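PDB 5GNE: leucine aminopeptidase from Legionella pneumophila, which probably removes N-terminal residues from peptides as a zinc-dependent aminopeptidase of the M28 family. Local coordinates for residues M263-A268 with T329-T334; I279-D284 with T304-T309; I188-D193 with S210-M215; E292-L297 with L366-E371; A268-N273 with D338-V343. One frame throughout, in Å; residues are numbered along the deposited sequence.

Contact 1 of 5, residues M263-A268 with T329-T334; sequences MQLDQA and TYPSAT. With ZN (zinc ion), chain D.
In the central mixed sheet of the M28 peptidase fold, Met263 and Thr329 pair as parallel neighbours just before the chain runs into the zinc site at Asp266. The sheet bond is Gln264 N to Thr329 O, 3.0 Å long and nearly straight, with 161° at the hydrogen. Further along, past the single parallel bridge, Ala333 N donates to Gln267 O at 3.0 Å, so the two segments stay linked as they leave the sheet. The link between these two points is Tyr330. Its CG stands anti to the backbone N (chi1 179°), which lays the ring alongside Gln264, and Gln264 CG sits over one ring face, 4.3 Å from the centroid. At the ring edge, Tyr330 OH donates to Asp266 O over 3.1 Å, the donor tilted 27° from the carbonyl plane. This bond holds the backbone of a zinc ligand whose carboxylate takes a second partner, Ser316; the amide of Gln264 also reaches Ser316, and Asp317 as well. On the other side of the strand pair, Pro331 is lodged between apolar groups: its CD lies 4.0 Å from Met263 CG, and its CG meets Leu265 CD2. His191 and Asp204 share the metal with Asp266, whose carboxylate binds it unevenly, OD1 at 2.0 Å from zinc and OD2 at 2.5 Å.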
# COMPACT_ATOMS: atom_id res chain seq x y z
N MET A 263 8.06 0.97 -1.05
CA MET A 263 7.66 -0.08 -0.11
C MET A 263 6.18 -0.04 0.15
O MET A 263 5.63 1.01 0.45
CB MET A 263 8.37 0.06 1.21
CG MET A 263 7.99 -1.03 2.28
SD MET A 263 8.98 -0.93 3.73
CE MET A 263 10.30 -1.90 3.19
N GLN A 264 5.53 -1.20 0.04
CA GLN A 264 4.12 -1.33 0.35
C GLN A 264 3.93 -2.13 1.60
O GLN A 264 4.45 -3.25 1.73
CB GLN A 264 3.35 -1.97 -0.80
CG GLN A 264 1.91 -2.29 -0.49
CD GLN A 264 0.99 -1.10 -0.38
OE1 GLN A 264 1.42 0.05 -0.49
NE2 GLN A 264 -0.31 -1.38 -0.17
N LEU A 265 3.17 -1.55 2.52
CA LEU A 265 2.84 -2.19 3.77
C LEU A 265 1.37 -2.51 3.79
O LEU A 265 0.55 -1.65 4.10
CB LEU A 265 3.21 -1.27 4.93
CG LEU A 265 4.73 -1.02 5.04
CD1 LEU A 265 5.01 0.17 5.94
CD2 LEU A 265 5.44 -2.28 5.58
N ASP A 266 1.02 -3.74 3.46
CA ASP A 266 -0.35 -4.18 3.51
C ASP A 266 -0.41 -5.47 4.34
O ASP A 266 0.05 -6.53 3.90
CB ASP A 266 -0.86 -4.34 2.08
CG ASP A 266 -2.35 -4.41 1.98
OD1 ASP A 266 -3.03 -4.42 3.03
OD2 ASP A 266 -2.84 -4.41 0.83
N GLN A 267 -1.05 -5.39 5.51
CA GLN A 267 -1.04 -6.45 6.54
C GLN A 267 0.34 -6.72 7.10
O GLN A 267 1.09 -7.56 6.57
CB GLN A 267 -1.65 -7.74 6.02
CG GLN A 267 -3.10 -7.57 5.72
CD GLN A 267 -3.61 -8.64 4.81
OE1 GLN A 267 -3.54 -9.82 5.14
NE2 GLN A 267 -4.12 -8.25 3.66
N ALA A 268 0.70 -5.94 8.11
CA ALA A 268 2.00 -6.08 8.77
C ALA A 268 1.91 -6.57 10.22
O ALA A 268 2.85 -6.38 10.99
CB ALA A 268 2.73 -4.77 8.73
N THR A 329 8.81 -2.95 -3.64
CA THR A 329 8.96 -4.12 -2.78
C THR A 329 7.81 -4.20 -1.77
O THR A 329 7.27 -3.17 -1.35
CB THR A 329 10.31 -4.11 -2.03
OG1 THR A 329 10.42 -5.31 -1.26
CG2 THR A 329 10.40 -2.93 -1.09
N TYR A 330 7.42 -5.42 -1.40
CA TYR A 330 6.24 -5.63 -0.56
C TYR A 330 6.45 -6.72 0.50
O TYR A 330 6.26 -7.90 0.24
CB TYR A 330 5.03 -5.95 -1.47
CG TYR A 330 3.68 -6.24 -0.80
CD1 TYR A 330 3.43 -5.96 0.55
CD2 TYR A 330 2.65 -6.80 -1.54
CE1 TYR A 330 2.20 -6.26 1.13
CE2 TYR A 330 1.42 -7.09 -0.98
CZ TYR A 330 1.21 -6.83 0.35
OH TYR A 330 -0.03 -7.12 0.87
N PRO A 331 6.90 -6.33 1.71
CA PRO A 331 6.97 -7.31 2.81
C PRO A 331 5.58 -7.59 3.41
O PRO A 331 4.80 -6.65 3.63
CB PRO A 331 7.89 -6.63 3.83
CG PRO A 331 7.64 -5.15 3.61
CD PRO A 331 7.38 -4.99 2.12
N SER A 332 5.28 -8.85 3.69
CA SER A 332 3.96 -9.21 4.21
C SER A 332 3.98 -10.12 5.47
O SER A 332 4.83 -10.99 5.63
CB SER A 332 3.17 -9.88 3.10
OG SER A 332 1.86 -10.15 3.51
N ALA A 333 2.99 -9.91 6.34
CA ALA A 333 2.82 -10.67 7.58
C ALA A 333 2.60 -12.18 7.38
O ALA A 333 3.02 -12.97 8.22
CB ALA A 333 1.65 -10.08 8.39
N THR A 334 1.94 -12.57 6.30
CA THR A 334 1.54 -13.97 6.07
C THR A 334 1.90 -14.45 4.67
O THR A 334 2.14 -13.63 3.77
CB THR A 334 0.02 -14.17 6.27
OG1 THR A 334 -0.69 -13.33 5.36
CG2 THR A 334 -0.40 -13.82 7.69
ZN ZN D . -4.86 -4.62 2.28

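Contact 2 of 5, residues I279-D284 with T304-T309; sequences IWLLKD and TPVGYT
Trp280 lays its indole against the backbone of Gly307, a residue with no side chain to stand in the way. With CG beside the backbone N (chi1 -74°), the ring turns so that CD1 comes to 3.4 Å from Tyr308 N, while Trp280 CB meets Thr309 CG2 at 3.9 Å. That methyl is placed by a threonine rotamer with OG1 anti to the backbone N (chi1 -177°): CG2 then faces the neighbouring strand and also touches Leu282 CD1, and OG1 is left to hydrogen-bond the backbone N of Leu336. The two parallel strands, 279-282 and 306-309, are joined through helix 288-302 in a beta-alpha-beta unit, and the axes of the two short strand segments are 43° apart. Five backbone bonds join the segments, from Ile279 N with Pro305 O to Lys283 N with Thr309 O; Leu281 N to Gly307 O is the shortest, at 2.8 Å. On the sheet face that carries Leu281, its side chain and that of Tyr308 run side by side, Leu281 CB being 3.8 Å from Tyr308 CE2, and Leu281 CD1 reaches Val306 CG1 at 3.9 Å. Beyond the strand, the extended Lys283 chain crosses Tyr308 at about a right angle, with CE 3.7 Å from Tyr308 CB.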
# COMPACT_ATOMS: atom_id res chain seq x y z
N ILE A 279 9.05 -13.21 8.16
CA ILE A 279 8.41 -12.22 7.30
C ILE A 279 8.54 -12.65 5.83
O ILE A 279 9.60 -13.09 5.38
CB ILE A 279 8.99 -10.82 7.54
CG1 ILE A 279 8.63 -10.39 8.97
CG2 ILE A 279 8.43 -9.83 6.53
CD1 ILE A 279 9.18 -9.03 9.41
N TRP A 280 7.45 -12.52 5.09
CA TRP A 280 7.38 -13.00 3.71
C TRP A 280 7.47 -11.86 2.70
O TRP A 280 6.79 -10.84 2.84
CB TRP A 280 6.08 -13.80 3.50
CG TRP A 280 6.10 -15.16 4.15
CD1 TRP A 280 6.56 -16.31 3.61
CD2 TRP A 280 5.67 -15.48 5.49
NE1 TRP A 280 6.42 -17.35 4.51
CE2 TRP A 280 5.89 -16.86 5.67
CE3 TRP A 280 5.12 -14.74 6.53
CZ2 TRP A 280 5.57 -17.52 6.86
CZ3 TRP A 280 4.81 -15.40 7.73
CH2 TRP A 280 5.03 -16.77 7.87
N LEU A 281 8.30 -12.05 1.68
CA LEU A 281 8.43 -11.10 0.59
C LEU A 281 7.66 -11.62 -0.60
O LEU A 281 7.65 -12.83 -0.84
CB LEU A 281 9.90 -10.91 0.21
CG LEU A 281 10.79 -10.39 1.34
CD1 LEU A 281 12.23 -10.25 0.86
CD2 LEU A 281 10.27 -9.05 1.86
N LEU A 282 7.07 -10.71 -1.37
CA LEU A 282 6.28 -11.11 -2.53
C LEU A 282 7.18 -11.19 -3.72
O LEU A 282 8.11 -10.40 -3.82
CB LEU A 282 5.16 -10.12 -2.79
CG LEU A 282 3.89 -10.48 -2.02
CD1 LEU A 282 3.94 -9.96 -0.58
CD2 LEU A 282 2.67 -9.99 -2.75
N LYS A 283 6.97 -12.17 -4.59
CA LYS A 283 7.88 -12.26 -5.73
C LYS A 283 7.26 -11.87 -7.08
O LYS A 283 7.99 -11.79 -8.07
CB LYS A 283 8.51 -13.64 -5.85
CG LYS A 283 7.92 -14.77 -5.05
CD LYS A 283 8.75 -16.03 -5.36
CE LYS A 283 8.35 -17.25 -4.54
NZ LYS A 283 8.95 -18.49 -5.11
N ASP A 284 5.95 -11.66 -7.16
CA ASP A 284 5.41 -11.15 -8.41
C ASP A 284 5.00 -9.67 -8.32
O ASP A 284 4.60 -9.17 -7.27
CB ASP A 284 4.27 -12.05 -8.93
CG ASP A 284 3.26 -12.41 -7.87
OD1 ASP A 284 2.70 -11.50 -7.23
OD2 ASP A 284 3.02 -13.63 -7.68
N THR A 304 15.54 -11.82 11.04
CA THR A 304 14.31 -12.59 10.89
C THR A 304 14.46 -13.61 9.77
O THR A 304 15.22 -13.40 8.83
CB THR A 304 13.12 -11.60 10.62
OG1 THR A 304 12.49 -11.24 11.85
CG2 THR A 304 12.09 -12.17 9.70
N PRO A 305 13.80 -14.78 9.89
CA PRO A 305 13.79 -15.68 8.74
C PRO A 305 13.07 -15.02 7.57
O PRO A 305 12.04 -14.37 7.77
CB PRO A 305 13.02 -16.91 9.23
CG PRO A 305 12.94 -16.78 10.68
CD PRO A 305 13.06 -15.33 11.04
N VAL A 306 13.60 -15.17 6.37
CA VAL A 306 12.98 -14.55 5.20
C VAL A 306 12.21 -15.57 4.37
O VAL A 306 12.81 -16.47 3.80
CB VAL A 306 14.02 -13.92 4.30
CG1 VAL A 306 13.34 -13.28 3.09
CG2 VAL A 306 14.84 -12.91 5.08
N GLY A 307 10.89 -15.44 4.34
CA GLY A 307 10.07 -16.25 3.44
C GLY A 307 9.64 -15.57 2.15
O GLY A 307 9.88 -14.37 1.93
N TYR A 308 9.03 -16.34 1.26
CA TYR A 308 8.52 -15.82 -0.00
C TYR A 308 7.09 -16.31 -0.26
O TYR A 308 6.71 -17.41 0.15
CB TYR A 308 9.44 -16.19 -1.17
CG TYR A 308 10.77 -15.47 -1.09
CD1 TYR A 308 11.86 -16.06 -0.47
CD2 TYR A 308 10.92 -14.19 -1.62
CE1 TYR A 308 13.08 -15.40 -0.38
CE2 TYR A 308 12.13 -13.52 -1.53
CZ TYR A 308 13.21 -14.12 -0.91
OH TYR A 308 14.41 -13.45 -0.83
N THR A 309 6.30 -15.47 -0.90
CA THR A 309 4.91 -15.79 -1.22
C THR A 309 4.49 -15.19 -2.57
O THR A 309 5.22 -14.36 -3.15
CB THR A 309 3.97 -15.32 -0.07
OG1 THR A 309 2.62 -15.68 -0.36
CG2 THR A 309 4.06 -13.82 0.15

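Contact 3 of 5, residues I188-D193 with S210-M215; sequences IGAHID and SVELEM. With ZN (zinc ion), chain D.
A first torsion of 72° puts CG of Glu212 between its own backbone N and carbonyl carbon, and the chain then runs extended (chi2 172°), which carries the carboxylate off the helix onto strand residues Ile188 to Ala190. Its OE2 ends 3.5 Å from Ala190 CB, and Glu212 CB passes Ile188 CG2 at 3.9 Å, the two side chains sliding past each other in opposite directions. One helical turn on, the bent Met215 chain brings CE tip to tip with Ile188 CD1, also at 3.9 Å. The helix packs on the sheet roughly antiparallel to the strand, at 147° and 8.5 Å between the axes of the two segments, as expected for the connection of a beta-alpha-beta crossover: strand 185-191, helix 202-221, strand 230-235. The strand ends in His191, which binds zinc through NE2 at 2.3 Å and donates from ND1 to Asp193 OD1 at 2.7 Å; Asp193 OD2 accepts in turn from Glu239 N. Back in the interface, Glu212 OE1 lies 3.2 Å from Ile188 O. Both are acceptors and the residues are buried, so their proximity would tend to raise the pKa of Glu212, and a protonated carboxyl is possible.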
# COMPACT_ATOMS: atom_id res chain seq x y z
N ILE A 188 7.12 5.21 1.00
CA ILE A 188 6.48 4.25 1.87
C ILE A 188 4.97 4.45 1.78
O ILE A 188 4.48 5.59 1.90
CB ILE A 188 6.89 4.44 3.37
CG1 ILE A 188 8.37 4.78 3.51
CG2 ILE A 188 6.48 3.23 4.19
CD1 ILE A 188 9.28 3.68 3.03
N GLY A 189 4.21 3.38 1.64
CA GLY A 189 2.78 3.52 1.52
C GLY A 189 2.02 2.41 2.22
O GLY A 189 2.55 1.31 2.41
N ALA A 190 0.79 2.71 2.59
CA ALA A 190 -0.13 1.73 3.16
C ALA A 190 -1.52 2.23 2.84
O ALA A 190 -1.69 3.41 2.59
CB ALA A 190 0.09 1.60 4.68
N HIS A 191 -2.52 1.37 2.82
CA HIS A 191 -3.85 1.88 2.54
C HIS A 191 -4.68 2.03 3.81
O HIS A 191 -4.58 1.22 4.72
CB HIS A 191 -4.57 1.01 1.51
CG HIS A 191 -5.07 -0.31 2.00
ND1 HIS A 191 -6.33 -0.47 2.54
CD2 HIS A 191 -4.54 -1.56 1.93
CE1 HIS A 191 -6.54 -1.74 2.83
NE2 HIS A 191 -5.47 -2.43 2.47
N ILE A 192 -5.43 3.14 3.87
CA ILE A 192 -6.16 3.57 5.06
C ILE A 192 -7.56 2.97 5.13
O ILE A 192 -8.19 2.96 6.19
CB ILE A 192 -6.30 5.10 5.09
CG1 ILE A 192 -6.70 5.62 6.48
CG2 ILE A 192 -7.33 5.56 4.08
CD1 ILE A 192 -5.58 5.68 7.47
N ASP A 193 -8.06 2.49 4.01
CA ASP A 193 -9.47 2.20 3.88
C ASP A 193 -9.80 0.77 4.25
O ASP A 193 -8.90 -0.05 4.50
CB ASP A 193 -9.94 2.48 2.46
CG ASP A 193 -9.47 1.45 1.50
OD1 ASP A 193 -8.26 1.20 1.56
OD2 ASP A 193 -10.28 0.87 0.73
N SER A 210 -0.01 2.03 10.83
CA SER A 210 0.66 2.30 12.10
C SER A 210 2.18 2.19 11.94
O SER A 210 2.94 2.98 12.50
CB SER A 210 0.15 1.34 13.19
OG SER A 210 0.66 0.03 13.02
N VAL A 211 2.62 1.17 11.22
CA VAL A 211 4.04 0.95 11.03
C VAL A 211 4.73 2.13 10.37
O VAL A 211 5.80 2.56 10.80
CB VAL A 211 4.29 -0.34 10.23
CG1 VAL A 211 5.74 -0.42 9.71
CG2 VAL A 211 3.93 -1.55 11.12
N GLU A 212 4.12 2.69 9.33
CA GLU A 212 4.75 3.79 8.62
C GLU A 212 4.64 5.07 9.42
O GLU A 212 5.53 5.94 9.30
CB GLU A 212 4.18 3.95 7.20
CG GLU A 212 2.78 4.50 7.09
CD GLU A 212 2.39 4.80 5.63
OE1 GLU A 212 3.28 4.91 4.76
OE2 GLU A 212 1.17 4.87 5.36
N LEU A 213 3.59 5.20 10.22
CA LEU A 213 3.48 6.38 11.08
C LEU A 213 4.60 6.40 12.10
O LEU A 213 5.24 7.43 12.29
CB LEU A 213 2.13 6.43 11.80
CG LEU A 213 1.16 7.40 11.13
CD1 LEU A 213 -0.20 7.32 11.79
CD2 LEU A 213 1.69 8.85 11.16
N GLU A 214 4.90 5.25 12.69
CA GLU A 214 6.06 5.14 13.58
C GLU A 214 7.39 5.40 12.85
O GLU A 214 8.31 6.03 13.41
CB GLU A 214 6.09 3.77 14.27
CG GLU A 214 7.21 3.60 15.30
CD GLU A 214 7.26 4.68 16.39
OE1 GLU A 214 6.26 5.40 16.59
OE2 GLU A 214 8.31 4.79 17.07
N MET A 215 7.52 4.88 11.65
CA MET A 215 8.70 5.15 10.83
C MET A 215 8.91 6.65 10.66
O MET A 215 10.00 7.18 10.91
CB MET A 215 8.57 4.48 9.48
CG MET A 215 8.87 2.99 9.55
SD MET A 215 8.24 2.23 8.04
CE MET A 215 9.33 3.04 6.87
ZN ZN D . -4.86 -4.62 2.28

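Contact 4 of 5, residues E292-L297 with L366-E371; sequences EFTAEL and LAFIVE
The Phe293 ring has Leu297 CD1, from the next turn of its own helix, over one face, 3.6 Å above the plane and offset toward the rim. Its edge is met by the other helix: Glu371 CB lies 3.8 Å from Phe293 CZ, and Phe368 CD1 lies 3.7 Å from Phe293 CE2. The two phenyl planes are inclined at 49° with centroids 5.9 Å apart, an oblique meeting that is neither a stack nor T-shaped. Leu297 CD1 works twice, because it also sits in plane at the edge of the Phe368 ring and presses on that residue's backbone, 3.6 Å from Phe368 CA. The other branch, CD2, reaches Glu371 CG at 4.0 Å and Ala367 CB at 4.1 Å. Glu371 thus gives only its aliphatic part to the contact: the chain bends at chi2 (-73°), and the carboxylate is taken up by Tyr301 OH and the backbone N atoms of Asn97 and His98. All six touching residues are buried. The helix segments approach to 10.1 Å at 115°, a steep crossing that confines contact to about one turn of each. Around them, helix 202-221 packs on Leu366 and Ile369 through Met215, and helix 99-106 packs on Val370. Toward the sheet, Phe368 touches Met263 and Thr329, and Thr294 OG1, hydrogen-bonded to Leu290 O of its own helix, also bonds Thr329 OG1, which ties helix 288-302 to strand 328-332.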
# COMPACT_ATOMS: atom_id res chain seq x y z
N GLU A 292 15.52 -8.41 -3.29
CA GLU A 292 16.69 -9.07 -2.70
C GLU A 292 17.27 -8.15 -1.63
O GLU A 292 17.70 -8.63 -0.58
CB GLU A 292 17.76 -9.42 -3.75
CG GLU A 292 17.24 -10.01 -5.06
CD GLU A 292 18.31 -10.10 -6.18
OE1 GLU A 292 19.41 -9.54 -6.02
OE2 GLU A 292 18.03 -10.74 -7.22
N PHE A 293 17.26 -6.85 -1.89
CA PHE A 293 17.71 -5.84 -0.93
C PHE A 293 16.93 -5.94 0.38
O PHE A 293 17.53 -5.98 1.46
CB PHE A 293 17.56 -4.45 -1.55
CG PHE A 293 17.87 -3.30 -0.61
CD1 PHE A 293 19.14 -3.10 -0.11
CD2 PHE A 293 16.88 -2.39 -0.28
CE1 PHE A 293 19.43 -2.02 0.71
CE2 PHE A 293 17.16 -1.30 0.55
CZ PHE A 293 18.43 -1.12 1.04
N THR A 294 15.61 -6.00 0.29
CA THR A 294 14.76 -6.12 1.48
C THR A 294 15.09 -7.40 2.26
O THR A 294 15.20 -7.38 3.49
CB THR A 294 13.26 -6.08 1.09
OG1 THR A 294 12.99 -4.93 0.29
CG2 THR A 294 12.37 -6.04 2.34
N ALA A 295 15.26 -8.50 1.54
CA ALA A 295 15.69 -9.77 2.14
C ALA A 295 16.99 -9.60 2.95
O ALA A 295 17.08 -10.09 4.06
CB ALA A 295 15.85 -10.85 1.07
N GLU A 296 17.98 -8.91 2.41
CA GLU A 296 19.23 -8.79 3.16
C GLU A 296 19.11 -7.83 4.34
O GLU A 296 19.83 -7.97 5.32
CB GLU A 296 20.36 -8.27 2.29
CG GLU A 296 20.35 -8.72 0.86
CD GLU A 296 21.43 -8.03 0.05
OE1 GLU A 296 21.38 -6.79 -0.12
OE2 GLU A 296 22.32 -8.74 -0.44
N LEU A 297 18.16 -6.90 4.27
CA LEU A 297 17.92 -6.02 5.41
C LEU A 297 17.31 -6.85 6.53
O LEU A 297 17.71 -6.74 7.70
CB LEU A 297 17.01 -4.84 5.03
CG LEU A 297 17.47 -3.79 3.98
CD1 LEU A 297 16.30 -2.87 3.66
CD2 LEU A 297 18.67 -2.95 4.40
N LEU A 366 12.72 1.08 8.59
CA LEU A 366 13.74 2.07 8.95
C LEU A 366 15.10 1.73 8.35
O LEU A 366 15.81 2.62 7.89
CB LEU A 366 13.82 2.20 10.46
CG LEU A 366 12.63 2.97 11.07
CD1 LEU A 366 12.57 2.93 12.60
CD2 LEU A 366 12.63 4.40 10.60
N ALA A 367 15.48 0.45 8.34
CA ALA A 367 16.71 0.02 7.64
C ALA A 367 16.62 0.37 6.14
O ALA A 367 17.58 0.88 5.52
CB ALA A 367 16.93 -1.45 7.83
N PHE A 368 15.46 0.09 5.57
CA PHE A 368 15.14 0.46 4.20
C PHE A 368 15.39 1.96 3.97
O PHE A 368 16.13 2.35 3.07
CB PHE A 368 13.70 0.08 3.91
CG PHE A 368 13.29 0.19 2.48
CD1 PHE A 368 13.63 -0.80 1.56
CD2 PHE A 368 12.49 1.25 2.06
CE1 PHE A 368 13.20 -0.70 0.23
CE2 PHE A 368 12.07 1.36 0.76
CZ PHE A 368 12.42 0.38 -0.16
N ILE A 369 14.79 2.78 4.81
CA ILE A 369 14.94 4.22 4.72
C ILE A 369 16.39 4.68 4.92
O ILE A 369 16.87 5.55 4.21
CB ILE A 369 14.03 4.93 5.72
CG1 ILE A 369 12.57 4.84 5.27
CG2 ILE A 369 14.38 6.39 5.83
CD1 ILE A 369 11.65 5.45 6.28
N VAL A 370 17.10 4.09 5.87
CA VAL A 370 18.48 4.54 6.11
C VAL A 370 19.40 4.11 4.98
O VAL A 370 20.17 4.92 4.45
CB VAL A 370 19.03 4.00 7.46
CG1 VAL A 370 20.53 4.25 7.56
CG2 VAL A 370 18.32 4.66 8.62
N GLU A 371 19.36 2.84 4.61
CA GLU A 371 20.34 2.40 3.64
C GLU A 371 20.09 2.96 2.23
O GLU A 371 21.04 3.19 1.48
CB GLU A 371 20.42 0.88 3.63
CG GLU A 371 20.85 0.34 5.00
CD GLU A 371 22.32 0.58 5.31
OE1 GLU A 371 23.02 1.19 4.48
OE2 GLU A 371 22.80 0.14 6.37

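Contact 5 of 5, residues A268-N273 with D338-V343; sequences AGYRAN and DDNPYV
An amide stacked on a phenol ring is the striking feature here: the side chain of Asn340 lies over one face of Tyr270, CG 3.8 Å above the ring plane and offset toward the rim, with the two planes only 24° apart. Tyr270 CD2 approaches Asn340 CB to 3.6 Å. Both side chains leave the backbone in the same way, with CG anti to N (171° for Tyr270, -176° for Asn340), and they meet obliquely between two loops. The amide is fixed from two ends. Its OD1 accepts from Tyr342 N at 2.9 Å, making an Asx turn that overlaps the type I beta turn from Asn340 to Val343, and its ND2 donates to Asp203. Asp203 also takes the backbone N of Gly269, so one carboxylate holds both loops. The rest of the ring is bordered by Asp339, just before the turn, and by Pro341 and Tyr342 within it. Asp339 O lies near the ring plane at the edge, 3.3 Å from Tyr270 CE2; Pro341 CD comes within 3.7 Å of Tyr270 OH; and Tyr342 CE2 is 4.1 Å from Tyr270 CE1, the two tyrosines crossing at about a right angle. At the exposed end of the contact, Ala272 CB meets the side chain of Asp338. Neither segment has regular secondary structure. They belong to the loops after strands 259-264 and 328-332, which border the two-zinc site: Asp203 precedes the shared zinc ligand Asp204, Val343 precedes the ligand His344, and the Asx turn at Asn340 lies beside that site, the Asn340 side chain about 9 Å from a zinc ion.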
# COMPACT_ATOMS: atom_id res chain seq x y z
N ALA A 268 0.70 -5.94 8.11
CA ALA A 268 2.00 -6.08 8.77
C ALA A 268 1.91 -6.57 10.22
O ALA A 268 2.85 -6.38 10.99
CB ALA A 268 2.73 -4.77 8.73
N GLY A 269 0.77 -7.14 10.62
CA GLY A 269 0.56 -7.38 12.03
C GLY A 269 0.01 -8.70 12.54
O GLY A 269 -0.12 -8.88 13.75
N TYR A 270 -0.29 -9.62 11.64
CA TYR A 270 -0.90 -10.87 12.05
C TYR A 270 0.04 -12.02 11.84
O TYR A 270 0.59 -12.18 10.75
CB TYR A 270 -2.19 -11.12 11.29
CG TYR A 270 -2.78 -12.51 11.51
CD1 TYR A 270 -3.50 -12.81 12.65
CD2 TYR A 270 -2.61 -13.52 10.57
CE1 TYR A 270 -4.06 -14.07 12.85
CE2 TYR A 270 -3.15 -14.78 10.76
CZ TYR A 270 -3.87 -15.04 11.90
OH TYR A 270 -4.41 -16.29 12.09
N ARG A 271 0.23 -12.81 12.89
CA ARG A 271 1.00 -14.02 12.75
C ARG A 271 0.08 -15.22 12.76
O ARG A 271 -0.83 -15.29 13.57
CB ARG A 271 2.05 -14.16 13.84
CG ARG A 271 3.14 -13.12 13.74
CD ARG A 271 4.32 -13.58 14.55
NE ARG A 271 5.36 -12.57 14.65
CZ ARG A 271 6.21 -12.51 15.66
NH1 ARG A 271 6.14 -13.41 16.64
NH2 ARG A 271 7.15 -11.57 15.70
N ALA A 272 0.29 -16.12 11.81
CA ALA A 272 -0.50 -17.35 11.74
C ALA A 272 -0.19 -18.21 12.97
O ALA A 272 -1.10 -18.65 13.67
CB ALA A 272 -0.19 -18.10 10.46
N ASN A 273 1.10 -18.44 13.21
CA ASN A 273 1.57 -19.00 14.48
C ASN A 273 2.25 -17.90 15.28
O ASN A 273 3.31 -17.41 14.89
CB ASN A 273 2.54 -20.16 14.23
CG ASN A 273 2.10 -21.05 13.07
OD1 ASN A 273 1.09 -21.75 13.15
ND2 ASN A 273 2.86 -21.01 11.99
N ASP A 338 -0.97 -20.03 4.68
CA ASP A 338 -1.44 -19.87 6.04
C ASP A 338 -1.68 -18.36 6.22
O ASP A 338 -0.77 -17.59 6.58
CB ASP A 338 -0.48 -20.44 7.06
CG ASP A 338 -1.19 -20.87 8.34
OD1 ASP A 338 -2.39 -21.23 8.24
OD2 ASP A 338 -0.55 -20.94 9.41
N ASP A 339 -2.93 -17.98 5.96
CA ASP A 339 -3.41 -16.60 5.82
C ASP A 339 -3.92 -15.97 7.07
O ASP A 339 -3.96 -16.57 8.14
CB ASP A 339 -4.59 -16.56 4.85
CG ASP A 339 -4.18 -16.78 3.43
OD1 ASP A 339 -2.98 -16.63 3.15
OD2 ASP A 339 -5.06 -17.15 2.61
N ASN A 340 -4.30 -14.70 6.93
CA ASN A 340 -5.18 -14.08 7.88
C ASN A 340 -6.61 -14.40 7.42
O ASN A 340 -7.10 -13.81 6.47
CB ASN A 340 -4.93 -12.58 7.96
CG ASN A 340 -5.77 -11.90 9.01
OD1 ASN A 340 -6.77 -12.44 9.48
ND2 ASN A 340 -5.33 -10.73 9.44
N PRO A 341 -7.28 -15.36 8.09
CA PRO A 341 -8.65 -15.72 7.69
C PRO A 341 -9.66 -14.64 8.02
O PRO A 341 -10.80 -14.75 7.59
CB PRO A 341 -8.93 -16.98 8.51
CG PRO A 341 -8.09 -16.81 9.74
CD PRO A 341 -6.83 -16.12 9.27
N TYR A 342 -9.27 -13.61 8.77
CA TYR A 342 -10.23 -12.63 9.25
C TYR A 342 -10.32 -11.35 8.41
O TYR A 342 -11.23 -10.54 8.63
CB TYR A 342 -9.91 -12.24 10.69
CG TYR A 342 -9.65 -13.39 11.64
CD1 TYR A 342 -10.69 -14.12 12.21
CD2 TYR A 342 -8.35 -13.74 12.00
CE1 TYR A 342 -10.44 -15.16 13.10
CE2 TYR A 342 -8.09 -14.78 12.87
CZ TYR A 342 -9.14 -15.49 13.43
OH TYR A 342 -8.87 -16.52 14.31
N VAL A 343 -9.41 -11.16 7.46
CA VAL A 343 -9.42 -9.93 6.66
C VAL A 343 -10.75 -9.75 5.93
O VAL A 343 -11.35 -10.71 5.48
CB VAL A 343 -8.26 -9.89 5.64
CG1 VAL A 343 -6.92 -9.77 6.37
CG2 VAL A 343 -8.28 -11.13 4.74

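In the fold
Contact 1 is the hub. Its centre is about 9 Å from that of contact 2, which continues the same sheet beyond strand 328-332, and about 10 Å from that of contact 3 on the other side, where Leu265 N reaches Gly189 O at 2.9 Å. Contacts 1 and 3 deliver Asp266 and His191 to one zinc ion. Contact 4 backs the sheet away from the metal, its Ile369 CD1 touching Met215 CE of contact 3 at 3.4 Å. It also supplies Ala295, on which Leu281 and Tyr308 of contact 2 rest. Contact 5 shares Ala268 with contact 1 and lies toward the zinc site, about 12 Å between nearest atoms from contact 4.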